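PDB 4PJ2: putative exported protein from Aeromonas hydrophila subsp. hydrophila, which probably inhibits i-type lysozyme in the periplasm and carries a bound magnesium ion. Local coordinates for residues 14-19 with 44-49; 90-95 with 116-121; 9-14 with 95-100. One frame throughout, in Å; residues are numbered along the deposited sequence.

Interaction 1 (14-19 with 44-49); sequences GQVVTV and FPLDQF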
ATOM      1  N   GLY A  14      27.253  12.030   5.767  1.00 15.67           N
ATOM      2  CA  GLY A  14      27.123  13.325   5.109  1.00 14.86           C
ATOM      3  C   GLY A  14      26.416  13.281   3.768  1.00 14.04           C
ATOM      4  O   GLY A  14      25.990  14.326   3.285  1.00 14.35           O
ATOM      5  N   GLN A  15      26.301  12.104   3.163  1.00 13.98           N
ATOM      6  CA  GLN A  15      25.506  11.978   1.949  1.00 13.16           C
ATOM      7  C   GLN A  15      24.063  12.277   2.259  1.00 13.06           C
ATOM      8  O   GLN A  15      23.627  12.215   3.423  1.00 13.69           O
ATOM      9  CB  GLN A  15      25.619  10.593   1.349  1.00 15.49           C
ATOM     10  CG  GLN A  15      26.986  10.223   0.878  1.00 18.48           C
ATOM     11  CD  GLN A  15      26.981   8.921   0.083  1.00 19.79           C
ATOM     12  OE1 GLN A  15      26.398   7.912   0.492  1.00 20.62           O
ATOM     13  NE2 GLN A  15      27.621   8.943  -1.054  1.00 20.53           N
ATOM     14  N   VAL A  16      23.310  12.581   1.215  1.00 12.89           N
ATOM     15  CA  VAL A  16      21.921  12.958   1.361  1.00 12.45           C
ATOM     16  C   VAL A  16      21.098  12.109   0.409  1.00 11.79           C
ATOM     17  O   VAL A  16      21.506  11.858  -0.725  1.00 11.97           O
ATOM     18  CB  VAL A  16      21.731  14.449   1.053  1.00 14.43           C
ATOM     19  CG1 VAL A  16      20.261  14.834   1.023  1.00 15.69           C
ATOM     20  CG2 VAL A  16      22.512  15.273   2.055  1.00 14.02           C
ATOM     21  N   VAL A  17      19.937  11.668   0.868  0.77 12.40           N
ATOM     22  CA  VAL A  17      19.049  10.859   0.047  0.77 12.34           C
ATOM     23  C   VAL A  17      17.680  11.525   0.000  0.77 12.50           C
ATOM     24  O   VAL A  17      17.219  12.092   0.983  0.77 13.57           O
ATOM     25  CB  VAL A  17      19.016   9.375   0.561  0.77 14.64           C
ATOM     26  CG1 VAL A  17      18.305   9.250   1.896  0.77 14.81           C
ATOM     27  CG2 VAL A  17      18.362   8.473  -0.415  0.77 16.10           C
ATOM     28  N   THR A  18      17.022  11.449  -1.152  1.00 11.72           N
ATOM     29  CA  THR A  18      15.620  11.792  -1.248  1.00 11.49           C
ATOM     30  C   THR A  18      14.836  10.582  -1.730  1.00 11.18           C
ATOM     31  O   THR A  18      15.353   9.727  -2.440  1.00 11.16           O
ATOM     32  CB  THR A  18      15.348  12.977  -2.168  1.00 12.33           C
ATOM     33  OG1 THR A  18      15.644  12.592  -3.507  1.00 11.90           O
ATOM     34  CG2 THR A  18      16.168  14.193  -1.778  1.00 12.71           C
ATOM     35  N   VAL A  19      13.580  10.534  -1.315  1.00 10.85           N
ATOM     36  CA  VAL A  19      12.670   9.462  -1.701  1.00 10.92           C
ATOM     37  C   VAL A  19      11.378  10.120  -2.131  1.00 10.72           C
ATOM     38  O   VAL A  19      10.826  10.935  -1.398  1.00 12.31           O
ATOM     39  CB  VAL A  19      12.411   8.478  -0.544  1.00 11.99           C
ATOM     40  CG1 VAL A  19      11.454   7.375  -1.001  1.00 12.73           C
ATOM     41  CG2 VAL A  19      13.724   7.893  -0.061  1.00 12.27           C
ATOM     42  N   PHE A  44      23.783  23.635   0.086  1.00 14.33           N
ATOM     43  CA  PHE A  44      23.040  23.200  -1.104  1.00 14.85           C
ATOM     44  C   PHE A  44      23.187  21.687  -1.224  1.00 14.00           C
ATOM     45  O   PHE A  44      23.914  21.182  -2.077  1.00 13.84           O
ATOM     46  CB  PHE A  44      23.570  23.898  -2.358  1.00 15.32           C
ATOM     47  CG  PHE A  44      23.329  25.380  -2.372  1.00 16.78           C
ATOM     48  CD1 PHE A  44      22.053  25.891  -2.566  1.00 19.04           C
ATOM     49  CD2 PHE A  44      24.378  26.263  -2.200  1.00 17.90           C
ATOM     50  CE1 PHE A  44      21.828  27.252  -2.611  1.00 20.57           C
ATOM     51  CE2 PHE A  44      24.156  27.631  -2.237  1.00 19.52           C
ATOM     52  CZ  PHE A  44      22.880  28.120  -2.437  1.00 20.97           C
ATOM     53  N   PRO A  45      22.477  20.943  -0.374  1.00 14.65           N
ATOM     54  CA  PRO A  45      22.740  19.514  -0.215  1.00 14.74           C
ATOM     55  C   PRO A  45      22.284  18.641  -1.369  1.00 12.82           C
ATOM     56  O   PRO A  45      22.706  17.492  -1.386  1.00 13.30           O
ATOM     57  CB  PRO A  45      21.993  19.163   1.065  1.00 17.35           C
ATOM     58  CG  PRO A  45      20.944  20.151   1.148  1.00 18.06           C
ATOM     59  CD  PRO A  45      21.512  21.427   0.616  1.00 17.21           C
ATOM     60  N   LEU A  46      21.487  19.175  -2.306  1.00 13.54           N
ATOM     61  CA  LEU A  46      21.063  18.400  -3.475  1.00 14.04           C
ATOM     62  C   LEU A  46      21.795  18.805  -4.742  1.00 13.97           C
ATOM     63  O   LEU A  46      21.345  18.483  -5.838  1.00 15.19           O
ATOM     64  CB  LEU A  46      19.547  18.496  -3.680  1.00 15.21           C
ATOM     65  CG  LEU A  46      18.695  18.053  -2.482  1.00 15.51           C
ATOM     66  CD1 LEU A  46      17.234  18.113  -2.849  1.00 16.50           C
ATOM     67  CD2 LEU A  46      19.048  16.679  -1.968  1.00 14.48           C
ATOM     68  N   ASP A  47      22.940  19.459  -4.596  1.00 13.00           N
ATOM     69  CA  ASP A  47      23.645  19.965  -5.775  1.00 13.21           C
ATOM     70  C   ASP A  47      24.542  18.943  -6.443  1.00 13.42           C
ATOM     71  O   ASP A  47      24.953  19.199  -7.566  1.00 16.02           O
ATOM     72  CB  ASP A  47      24.506  21.175  -5.415  1.00 13.74           C
ATOM     73  CG  ASP A  47      23.733  22.468  -5.397  1.00 14.38           C
ATOM     74  OD1 ASP A  47      22.489  22.450  -5.381  1.00 15.02           O
ATOM     75  OD2 ASP A  47      24.392  23.532  -5.417  1.00 14.38           O
ATOM     76  N   GLN A  48      24.852  17.810  -5.813  1.00 13.26           N
ATOM     77  CA  GLN A  48      25.794  16.857  -6.378  0.64 12.33           C
ATOM     78  C   GLN A  48      25.198  15.453  -6.428  1.00 12.00           C
ATOM     79  O   GLN A  48      25.454  14.602  -5.559  1.00 11.80           O
ATOM     80  CB  GLN A  48      27.089  16.901  -5.590  0.64 13.82           C
ATOM     81  CG  GLN A  48      28.257  16.287  -6.285  0.64 15.96           C
ATOM     82  CD  GLN A  48      29.576  16.798  -5.745  0.64 18.30           C
ATOM     83  OE1 GLN A  48      29.976  16.457  -4.628  0.64 18.96           O
ATOM     84  NE2 GLN A  48      30.268  17.612  -6.537  0.64 20.21           N
ATOM     85  N   PHE A  49      24.396  15.220  -7.435  1.00 11.78           N
ATOM     86  CA  PHE A  49      23.770  13.945  -7.645  1.00 11.72           C
ATOM     87  C   PHE A  49      24.791  12.864  -7.907  1.00 11.77           C
ATOM     88  O   PHE A  49      25.722  13.062  -8.672  1.00 12.65           O
ATOM     89  CB  PHE A  49      22.800  14.067  -8.834  1.00 11.76           C
ATOM     90  CG  PHE A  49      22.184  12.759  -9.246  1.00 11.26           C
ATOM     91  CD1 PHE A  49      21.175  12.177  -8.508  1.00 11.42           C
ATOM     92  CD2 PHE A  49      22.636  12.111 -10.378  1.00 11.90           C
ATOM     93  CE1 PHE A  49      20.632  10.985  -8.906  1.00 11.35           C
ATOM     94  CE2 PHE A  49      22.080  10.919 -10.782  1.00 12.42           C
ATOM     95  CZ  PHE A  49      21.076  10.363 -10.036  1.00 11.28           C
TER
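The turn that brings P45 and L46 against V16 and T18 is closed by one backbone hydrogen bond, D47 N to F44 O at 3.2 Å, as expected for a type I beta turn from F44 to D47. The turn lies in the connection between strands 30-37 and 49-57 and leans on strand 16-21, an inner strand of the first four-stranded antiparallel sheet. V19, two residues beyond V17 on the strand, touches I61 and L64 of the second sheet, whereas V16 and T18 point to the turn, which therefore packs on the outer face of the sheet. V16 uses both of its methyls. CG1 stands anti to the backbone N (chi1 173°), an angle that sends it to L46 while CG2 turns to the proline. V16 CG2 lies 4.0 Å from P45 CB. No hydrogen bond crosses between 14-19 and 44-49, and the side chains meet through carbon; P45 O merely lies beside V16 CB, at 4.0 Å. Q8 and F6 of strand 6-10 extend the same surface: Q8 touches V16, P45 and L46, and F6 touches T18. A single methyl of L46 serves both strand residues: L46 CD2 lies 3.7 Å from V16 CG1, the side chains crossing at about a right angle, and meets T18 CG2 tip to tip at 3.8 Å.

Interaction 2 (90-95 with 116-121); sequences LSADAF and EDVIQA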
ATOM      1  N   LEU A  90       2.219  -4.779   4.531  1.00 19.18           N
ATOM      2  CA  LEU A  90       3.456  -4.018   4.396  1.00 18.77           C
ATOM      3  C   LEU A  90       4.430  -4.708   3.473  1.00 18.14           C
ATOM      4  O   LEU A  90       4.583  -5.923   3.430  1.00 18.90           O
ATOM      5  CB  LEU A  90       4.113  -3.820   5.769  1.00 20.34           C
ATOM      6  CG  LEU A  90       3.294  -3.026   6.791  1.00 21.54           C
ATOM      7  CD1 LEU A  90       4.048  -2.940   8.119  1.00 22.76           C
ATOM      8  CD2 LEU A  90       2.938  -1.637   6.313  1.00 23.26           C
ATOM      9  N   SER A  91       5.132  -3.868   2.722  1.00 17.21           N
ATOM     10  CA  SER A  91       6.266  -4.297   1.930  1.00 16.31           C
ATOM     11  C   SER A  91       7.380  -3.306   2.203  1.00 15.73           C
ATOM     12  O   SER A  91       7.153  -2.230   2.756  1.00 16.69           O
ATOM     13  CB  SER A  91       5.899  -4.368   0.439  1.00 16.78           C
ATOM     14  OG  SER A  91       5.373  -3.133  -0.024  1.00 17.22           O
ATOM     15  N   ALA A  92       8.598  -3.693   1.889  1.00 15.85           N
ATOM     16  CA  ALA A  92       9.708  -2.791   2.121  1.00 16.03           C
ATOM     17  C   ALA A  92      10.875  -3.192   1.269  1.00 16.93           C
ATOM     18  O   ALA A  92      11.083  -4.372   0.985  1.00 18.41           O
ATOM     19  CB  ALA A  92      10.118  -2.803   3.584  1.00 16.56           C
ATOM     20  N   ASP A  93      11.644  -2.185   0.881  1.00 15.24           N
ATOM     21  CA  ASP A  93      12.919  -2.370   0.211  1.00 15.17           C
ATOM     22  C   ASP A  93      14.013  -1.758   1.059  1.00 15.71           C
ATOM     23  O   ASP A  93      13.833  -0.685   1.623  1.00 16.77           O
ATOM     24  CB  ASP A  93      12.899  -1.696  -1.162  1.00 15.18           C
ATOM     25  CG  ASP A  93      11.824  -2.254  -2.040  1.00 16.71           C
ATOM     26  OD1 ASP A  93      11.913  -3.447  -2.397  1.00 19.94           O
ATOM     27  OD2 ASP A  93      10.865  -1.512  -2.339  1.00 16.67           O
ATOM     28  N   ALA A  94      15.137  -2.451   1.141  1.00 17.64           N
ATOM     29  CA  ALA A  94      16.318  -1.927   1.818  1.00 18.43           C
ATOM     30  C   ALA A  94      17.399  -1.600   0.788  1.00 18.45           C
ATOM     31  O   ALA A  94      17.578  -2.341  -0.182  1.00 17.91           O
ATOM     32  CB  ALA A  94      16.846  -2.927   2.847  1.00 19.50           C
ATOM     33  N   PHE A  95      18.128  -0.519   1.046  1.00 17.32           N
ATOM     34  CA  PHE A  95      19.194  -0.039   0.175  1.00 17.06           C
ATOM     35  C   PHE A  95      20.464   0.209   0.961  1.00 17.62           C
ATOM     36  O   PHE A  95      20.421   0.759   2.062  1.00 20.07           O
ATOM     37  CB  PHE A  95      18.820   1.295  -0.495  1.00 16.36           C
ATOM     38  CG  PHE A  95      17.569   1.249  -1.309  1.00 14.96           C
ATOM     39  CD1 PHE A  95      17.619   1.163  -2.689  1.00 16.98           C
ATOM     40  CD2 PHE A  95      16.340   1.336  -0.697  1.00 15.59           C
ATOM     41  CE1 PHE A  95      16.458   1.132  -3.424  1.00 17.95           C
ATOM     42  CE2 PHE A  95      15.169   1.285  -1.431  1.00 15.61           C
ATOM     43  CZ  PHE A  95      15.233   1.191  -2.792  1.00 17.20           C
ATOM     44  N   GLU A 116       3.475  -6.251  11.808  1.00 22.05           N
ATOM     45  CA  GLU A 116       4.682  -7.071  11.786  1.00 22.16           C
ATOM     46  C   GLU A 116       5.949  -6.224  11.674  1.00 21.93           C
ATOM     47  O   GLU A 116       5.938  -5.138  11.084  1.00 22.79           O
ATOM     48  CB  GLU A 116       4.606  -8.168  10.716  1.00 23.69           C
ATOM     49  CG  GLU A 116       3.757  -9.353  11.183  1.00 26.25           C
ATOM     50  CD  GLU A 116       3.641 -10.484  10.175  1.00 27.38           C
ATOM     51  OE1 GLU A 116       4.063 -10.304   9.011  1.00 28.21           O
ATOM     52  OE2 GLU A 116       3.105 -11.557  10.558  1.00 28.44           O
ATOM     53  N   ASP A 117       7.032  -6.709  12.265  1.00 20.69           N
ATOM     54  CA  ASP A 117       8.307  -6.010  12.290  1.00 21.63           C
ATOM     55  C   ASP A 117       8.968  -6.189  10.939  1.00 21.05           C
ATOM     56  O   ASP A 117       9.458  -7.246  10.589  1.00 20.75           O
ATOM     57  CB  ASP A 117       9.171  -6.593  13.415  1.00 22.54           C
ATOM     58  CG  ASP A 117      10.463  -5.823  13.635  1.00 24.59           C
ATOM     59  OD1 ASP A 117      10.941  -5.157  12.712  1.00 25.43           O
ATOM     60  OD2 ASP A 117      11.013  -5.894  14.756  1.00 26.41           O
ATOM     61  N   VAL A 118       9.018  -5.098  10.172  1.00 20.63           N
ATOM     62  CA  VAL A 118       9.575  -5.108   8.817  1.00 21.31           C
ATOM     63  C   VAL A 118      11.074  -5.338   8.873  1.00 21.84           C
ATOM     64  O   VAL A 118      11.657  -6.020   8.039  1.00 21.84           O
ATOM     65  CB  VAL A 118       9.285  -3.760   8.132  1.00 23.58           C
ATOM     66  CG1 VAL A 118      10.064  -3.609   6.834  1.00 24.66           C
ATOM     67  CG2 VAL A 118       7.796  -3.601   7.894  1.00 24.19           C
ATOM     68  N   ILE A 119      11.698  -4.768   9.889  1.00 21.95           N
ATOM     69  CA  ILE A 119      13.142  -4.861  10.017  1.00 24.28           C
ATOM     70  C   ILE A 119      13.551  -6.296  10.296  1.00 25.36           C
ATOM     71  O   ILE A 119      14.490  -6.805   9.700  1.00 26.14           O
ATOM     72  CB  ILE A 119      13.659  -3.933  11.115  1.00 24.80           C
ATOM     73  CG1 ILE A 119      13.396  -2.470  10.724  1.00 26.24           C
ATOM     74  CG2 ILE A 119      15.140  -4.152  11.353  1.00 26.09           C
ATOM     75  CD1 ILE A 119      14.064  -1.999   9.415  1.00 27.24           C
ATOM     76  N   GLN A 120      12.839  -6.962  11.196  1.00 25.56           N
ATOM     77  CA  GLN A 120      13.072  -8.370  11.491  0.63 26.45           C
ATOM     78  C   GLN A 120      12.932  -9.190  10.220  1.00 26.81           C
ATOM     79  O   GLN A 120      13.717 -10.088   9.945  1.00 29.58           O
ATOM     80  CB  GLN A 120      12.064  -8.858  12.549  0.63 27.75           C
ATOM     81  CG  GLN A 120      12.152 -10.352  12.913  0.63 28.51           C
ATOM     82  CD  GLN A 120      10.908 -10.879  13.639  0.63 29.92           C
ATOM     83  OE1 GLN A 120       9.840 -10.260  13.611  0.63 29.82           O
ATOM     84  NE2 GLN A 120      11.044 -12.037  14.276  0.63 31.16           N
ATOM     85  N   ALA A 121      11.905  -8.876   9.436  1.00 25.87           N
ATOM     86  CA  ALA A 121      11.641  -9.642   8.224  1.00 25.75           C
ATOM     87  C   ALA A 121      12.770  -9.483   7.208  1.00 27.21           C
ATOM     88  O   ALA A 121      13.138 -10.432   6.514  1.00 28.92           O
ATOM     89  CB  ALA A 121      10.319  -9.222   7.617  1.00 25.62           C
TER
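V118 overlaps A92 and L90 with its two methyls, one for each partner, and so seats the first turn of helix 118-123 on strand 90-98. The valine CG1 is anti to the backbone N (chi1 169°) and presses on the alanine: A92 CB to V118 CG1 measures 3.3 Å, tighter than usual for two carbons. The same two residues form the nearest CA pair across the segments, 7.1 Å between A92 CA and V118 CA. The other methyl, CG2, meets L90 CD1 at 3.8 Å, and here the side chains cross at about a right angle. L90 CD1 also lies 4.1 Å from E116 O, just before the helix begins. No hydrogen bond passes between the segments. D117, at the N-cap position, caps the start of the helix: Q120 N gives a nearly straight bond (167°) to D117 OD1 at 3.0 Å. The amide comes from above the carboxylate plane, 73° out of it. The helix proper is marked by A121 N bonding D117 O at 3.2 Å. L90 additionally packs on an apolar side chain of another protein chain. The helix lies against the second sheet: V118 and A121 rest on L112 of strand 102-112, while I119 reaches I78 of strand 76-82 and K65 and L67 of strand 60-67. On the other face of strand 90-98, D93 OD2 hydrogen-bonds Y32 OH of the first sheet and D93 OD1 bonds H108 ND1 of strand 102-112.

Interaction 3 (9-14 with 95-100); sequences LTLPSG and FTLNPQ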
ATOM      1  N   LEU A   9      16.701  13.070   3.613  1.00 15.35           N
ATOM      2  CA  LEU A   9      17.409  12.643   4.826  1.00 15.47           C
ATOM      3  C   LEU A   9      18.910  12.802   4.644  1.00 15.69           C
ATOM      4  O   LEU A   9      19.443  12.479   3.595  1.00 16.24           O
ATOM      5  CB  LEU A   9      17.145  11.170   5.137  1.00 18.49           C
ATOM      6  CG  LEU A   9      15.726  10.772   5.520  1.00 20.61           C
ATOM      7  CD1 LEU A   9      15.615   9.246   5.623  1.00 20.65           C
ATOM      8  CD2 LEU A   9      15.340  11.415   6.831  1.00 22.16           C
ATOM      9  N   THR A  10      19.581  13.254   5.697  1.00 16.89           N
ATOM     10  CA  THR A  10      21.032  13.258   5.738  1.00 17.41           C
ATOM     11  C   THR A  10      21.527  11.988   6.409  1.00 18.03           C
ATOM     12  O   THR A  10      21.108  11.663   7.523  1.00 20.90           O
ATOM     13  CB  THR A  10      21.555  14.466   6.493  1.00 20.11           C
ATOM     14  OG1 THR A  10      21.102  15.643   5.827  1.00 21.20           O
ATOM     15  CG2 THR A  10      23.075  14.456   6.546  1.00 20.39           C
ATOM     16  N   LEU A  11      22.428  11.281   5.756  1.00 16.61           N
ATOM     17  CA  LEU A  11      23.031  10.079   6.297  1.00 16.69           C
ATOM     18  C   LEU A  11      24.198  10.461   7.217  1.00 17.44           C
ATOM     19  O   LEU A  11      24.767  11.545   7.091  1.00 16.94           O
ATOM     20  CB  LEU A  11      23.566   9.190   5.181  1.00 18.03           C
ATOM     21  CG  LEU A  11      22.705   8.253   4.326  1.00 22.84           C
ATOM     22  CD1 LEU A  11      21.316   8.072   4.895  1.00 22.82           C
ATOM     23  CD2 LEU A  11      22.677   8.652   2.893  1.00 24.89           C
ATOM     24  N   PRO A  12      24.577   9.555   8.138  1.00 18.42           N
ATOM     25  CA  PRO A  12      25.704   9.878   9.026  1.00 17.79           C
ATOM     26  C   PRO A  12      26.998  10.191   8.261  1.00 17.84           C
ATOM     27  O   PRO A  12      27.831  10.955   8.741  1.00 18.35           O
ATOM     28  CB  PRO A  12      25.857   8.610   9.881  1.00 20.03           C
ATOM     29  CG  PRO A  12      24.543   7.998   9.879  1.00 20.81           C
ATOM     30  CD  PRO A  12      23.911   8.304   8.544  1.00 19.71           C
ATOM     31  N   SER A  13      27.148   9.628   7.068  1.00 17.56           N
ATOM     32  CA  SER A  13      28.327   9.885   6.243  1.00 17.34           C
ATOM     33  C   SER A  13      28.377  11.322   5.702  1.00 16.66           C
ATOM     34  O   SER A  13      29.415  11.769   5.212  1.00 17.78           O
ATOM     35  CB  SER A  13      28.298   8.961   5.035  1.00 17.74           C
ATOM     36  OG  SER A  13      27.194   9.312   4.217  1.00 17.37           O
ATOM     37  N   GLY A  14      27.253  12.030   5.767  1.00 15.67           N
ATOM     38  CA  GLY A  14      27.123  13.325   5.109  1.00 14.86           C
ATOM     39  C   GLY A  14      26.416  13.281   3.768  1.00 14.04           C
ATOM     40  O   GLY A  14      25.990  14.326   3.285  1.00 14.35           O
ATOM     41  N   PHE A  95      18.128  -0.519   1.046  1.00 17.32           N
ATOM     42  CA  PHE A  95      19.194  -0.039   0.175  1.00 17.06           C
ATOM     43  C   PHE A  95      20.464   0.209   0.961  1.00 17.62           C
ATOM     44  O   PHE A  95      20.421   0.759   2.062  1.00 20.07           O
ATOM     45  CB  PHE A  95      18.820   1.295  -0.495  1.00 16.36           C
ATOM     46  CG  PHE A  95      17.569   1.249  -1.309  1.00 14.96           C
ATOM     47  CD1 PHE A  95      17.619   1.163  -2.689  1.00 16.98           C
ATOM     48  CD2 PHE A  95      16.340   1.336  -0.697  1.00 15.59           C
ATOM     49  CE1 PHE A  95      16.458   1.132  -3.424  1.00 17.95           C
ATOM     50  CE2 PHE A  95      15.169   1.285  -1.431  1.00 15.61           C
ATOM     51  CZ  PHE A  95      15.233   1.191  -2.792  1.00 17.20           C
ATOM     52  N   THR A  96      21.585  -0.177   0.377  1.00 20.10           N
ATOM     53  CA  THR A  96      22.878   0.291   0.862  1.00 21.13           C
ATOM     54  C   THR A  96      23.205   1.587   0.152  1.00 22.43           C
ATOM     55  O   THR A  96      22.827   1.769  -1.016  1.00 23.01           O
ATOM     56  CB  THR A  96      24.004  -0.721   0.638  1.00 22.91           C
ATOM     57  OG1 THR A  96      23.988  -1.174  -0.714  1.00 22.58           O
ATOM     58  CG2 THR A  96      23.831  -1.901   1.556  1.00 23.32           C
ATOM     59  N   LEU A  97      23.872   2.486   0.887  1.00 22.73           N
ATOM     60  CA  LEU A  97      24.268   3.813   0.412  1.00 22.62           C
ATOM     61  C   LEU A  97      25.482   4.348   1.202  1.00 23.26           C
ATOM     62  O   LEU A  97      25.413   4.582   2.419  1.00 24.52           O
ATOM     63  CB  LEU A  97      23.140   4.828   0.519  1.00 23.95           C
ATOM     64  CG  LEU A  97      21.819   4.432   1.150  1.00 25.37           C
ATOM     65  CD1 LEU A  97      21.962   4.205   2.639  1.00 24.47           C
ATOM     66  CD2 LEU A  97      20.830   5.514   0.907  1.00 26.42           C
ATOM     67  N   ASN A  98      26.586   4.576   0.506  1.00 23.22           N
ATOM     68  CA  ASN A  98      27.782   5.111   1.144  1.00 23.72           C
ATOM     69  C   ASN A  98      28.696   5.772   0.106  1.00 23.53           C
ATOM     70  O   ASN A  98      28.520   5.600  -1.105  1.00 22.80           O
ATOM     71  CB  ASN A  98      28.519   4.007   1.917  1.00 26.10           C
ATOM     72  CG  ASN A  98      28.857   2.821   1.051  1.00 27.89           C
ATOM     73  OD1 ASN A  98      29.695   2.918   0.147  1.00 28.93           O
ATOM     74  ND2 ASN A  98      28.214   1.687   1.320  1.00 28.95           N
ATOM     75  N   PRO A  99      29.671   6.552   0.574  1.00 24.44           N
ATOM     76  CA  PRO A  99      30.540   7.248  -0.378  1.00 25.47           C
ATOM     77  C   PRO A  99      31.363   6.305  -1.261  1.00 27.79           C
ATOM     78  O   PRO A  99      31.620   6.631  -2.419  1.00 28.28           O
ATOM     79  CB  PRO A  99      31.463   8.064   0.535  1.00 25.59           C
ATOM     80  CG  PRO A  99      30.705   8.239   1.791  1.00 25.39           C
ATOM     81  CD  PRO A  99      29.907   6.986   1.961  1.00 25.11           C
ATOM     82  N   GLN A 100      31.757   5.151  -0.727  1.00 29.33           N
ATOM     83  CA  GLN A 100      32.674   4.255  -1.431  1.00 31.61           C
ATOM     84  C   GLN A 100      32.003   3.523  -2.598  1.00 32.18           C
ATOM     85  O   GLN A 100      32.589   3.385  -3.676  1.00 32.62           O
ATOM     86  CB  GLN A 100      33.272   3.224  -0.458  1.00 33.69           C
ATOM     87  CG  GLN A 100      34.163   3.814   0.636  1.00 36.31           C
ATOM     88  CD  GLN A 100      33.393   4.632   1.670  1.00 38.33           C
ATOM     89  OE1 GLN A 100      32.230   4.342   1.984  1.00 38.51           O
ATOM     90  NE2 GLN A 100      34.039   5.671   2.194  1.00 39.58           N
TER
HETATM   91  O   HOH W   1      25.903   7.356   3.070  1.00 24.40           O
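The type I beta turn L11 to G14, closed by G14 N bonding L11 O at 2.9 Å, joins strands 6-10 and 16-21 as the tip of a beta hairpin in the first sheet, and it meets the end of strand 90-98 in the second sheet. One leucine-leucine contact, one serine-proline contact and one water bridge make up the interaction. L11 CD2 faces L97 CD2 at 4.1 Å, with the side chains crossing at about a right angle. L97 has an unusual first torsion: chi1 is 4°, so CG nearly eclipses the backbone N, a strained setting that accompanies its reach to L11. Further along, S13 CB lies beside the CD-CG side of the proline ring, 4.0 Å from P99 CD and 4.1 Å from P99 CG. The serine hydroxyl, with chi1 66°, accepts from Q15 N within its own hairpin. Its second partner is a water, 2.6 Å from S13 OG. That water probably donates to L97 O at 2.9 Å, so the turn and the strand are joined without any direct hydrogen bond between them. The magnesium ion, bound by D68, N70, D72, Q74 and E76, lies about 8 Å from the side chain of L97, and the side chain of S13 is about 5 Å from that of Q74. The chemistry therefore divides: leucine methyls pack where the sheets face each other, while a water bridge links the polar groups toward the loop that holds the metal.

How the interactions relate
From the N terminus, segment 9-14, the end of strand 6-10 and the turn after it, comes first, and its partner 95-100 lies far along the chain, so interaction 3 closes a long loop. Segment 14-19 shares G14 with that turn, and interaction 1, ending at 44-49, is nested inside this loop. Interaction 2 opens at 90-95, sharing F95 with interaction 3, and closes at 116-121, so the two cross. Interaction 1 holds a connecting loop on the first sheet, interaction 3 joins the two sheets, and interaction 2 sets the C-terminal helix on the second. Centres of interactions 1 and 3 lie about 10 Å apart, those of 1 and 2 about 24 Å, on opposite sides of the chain's centre.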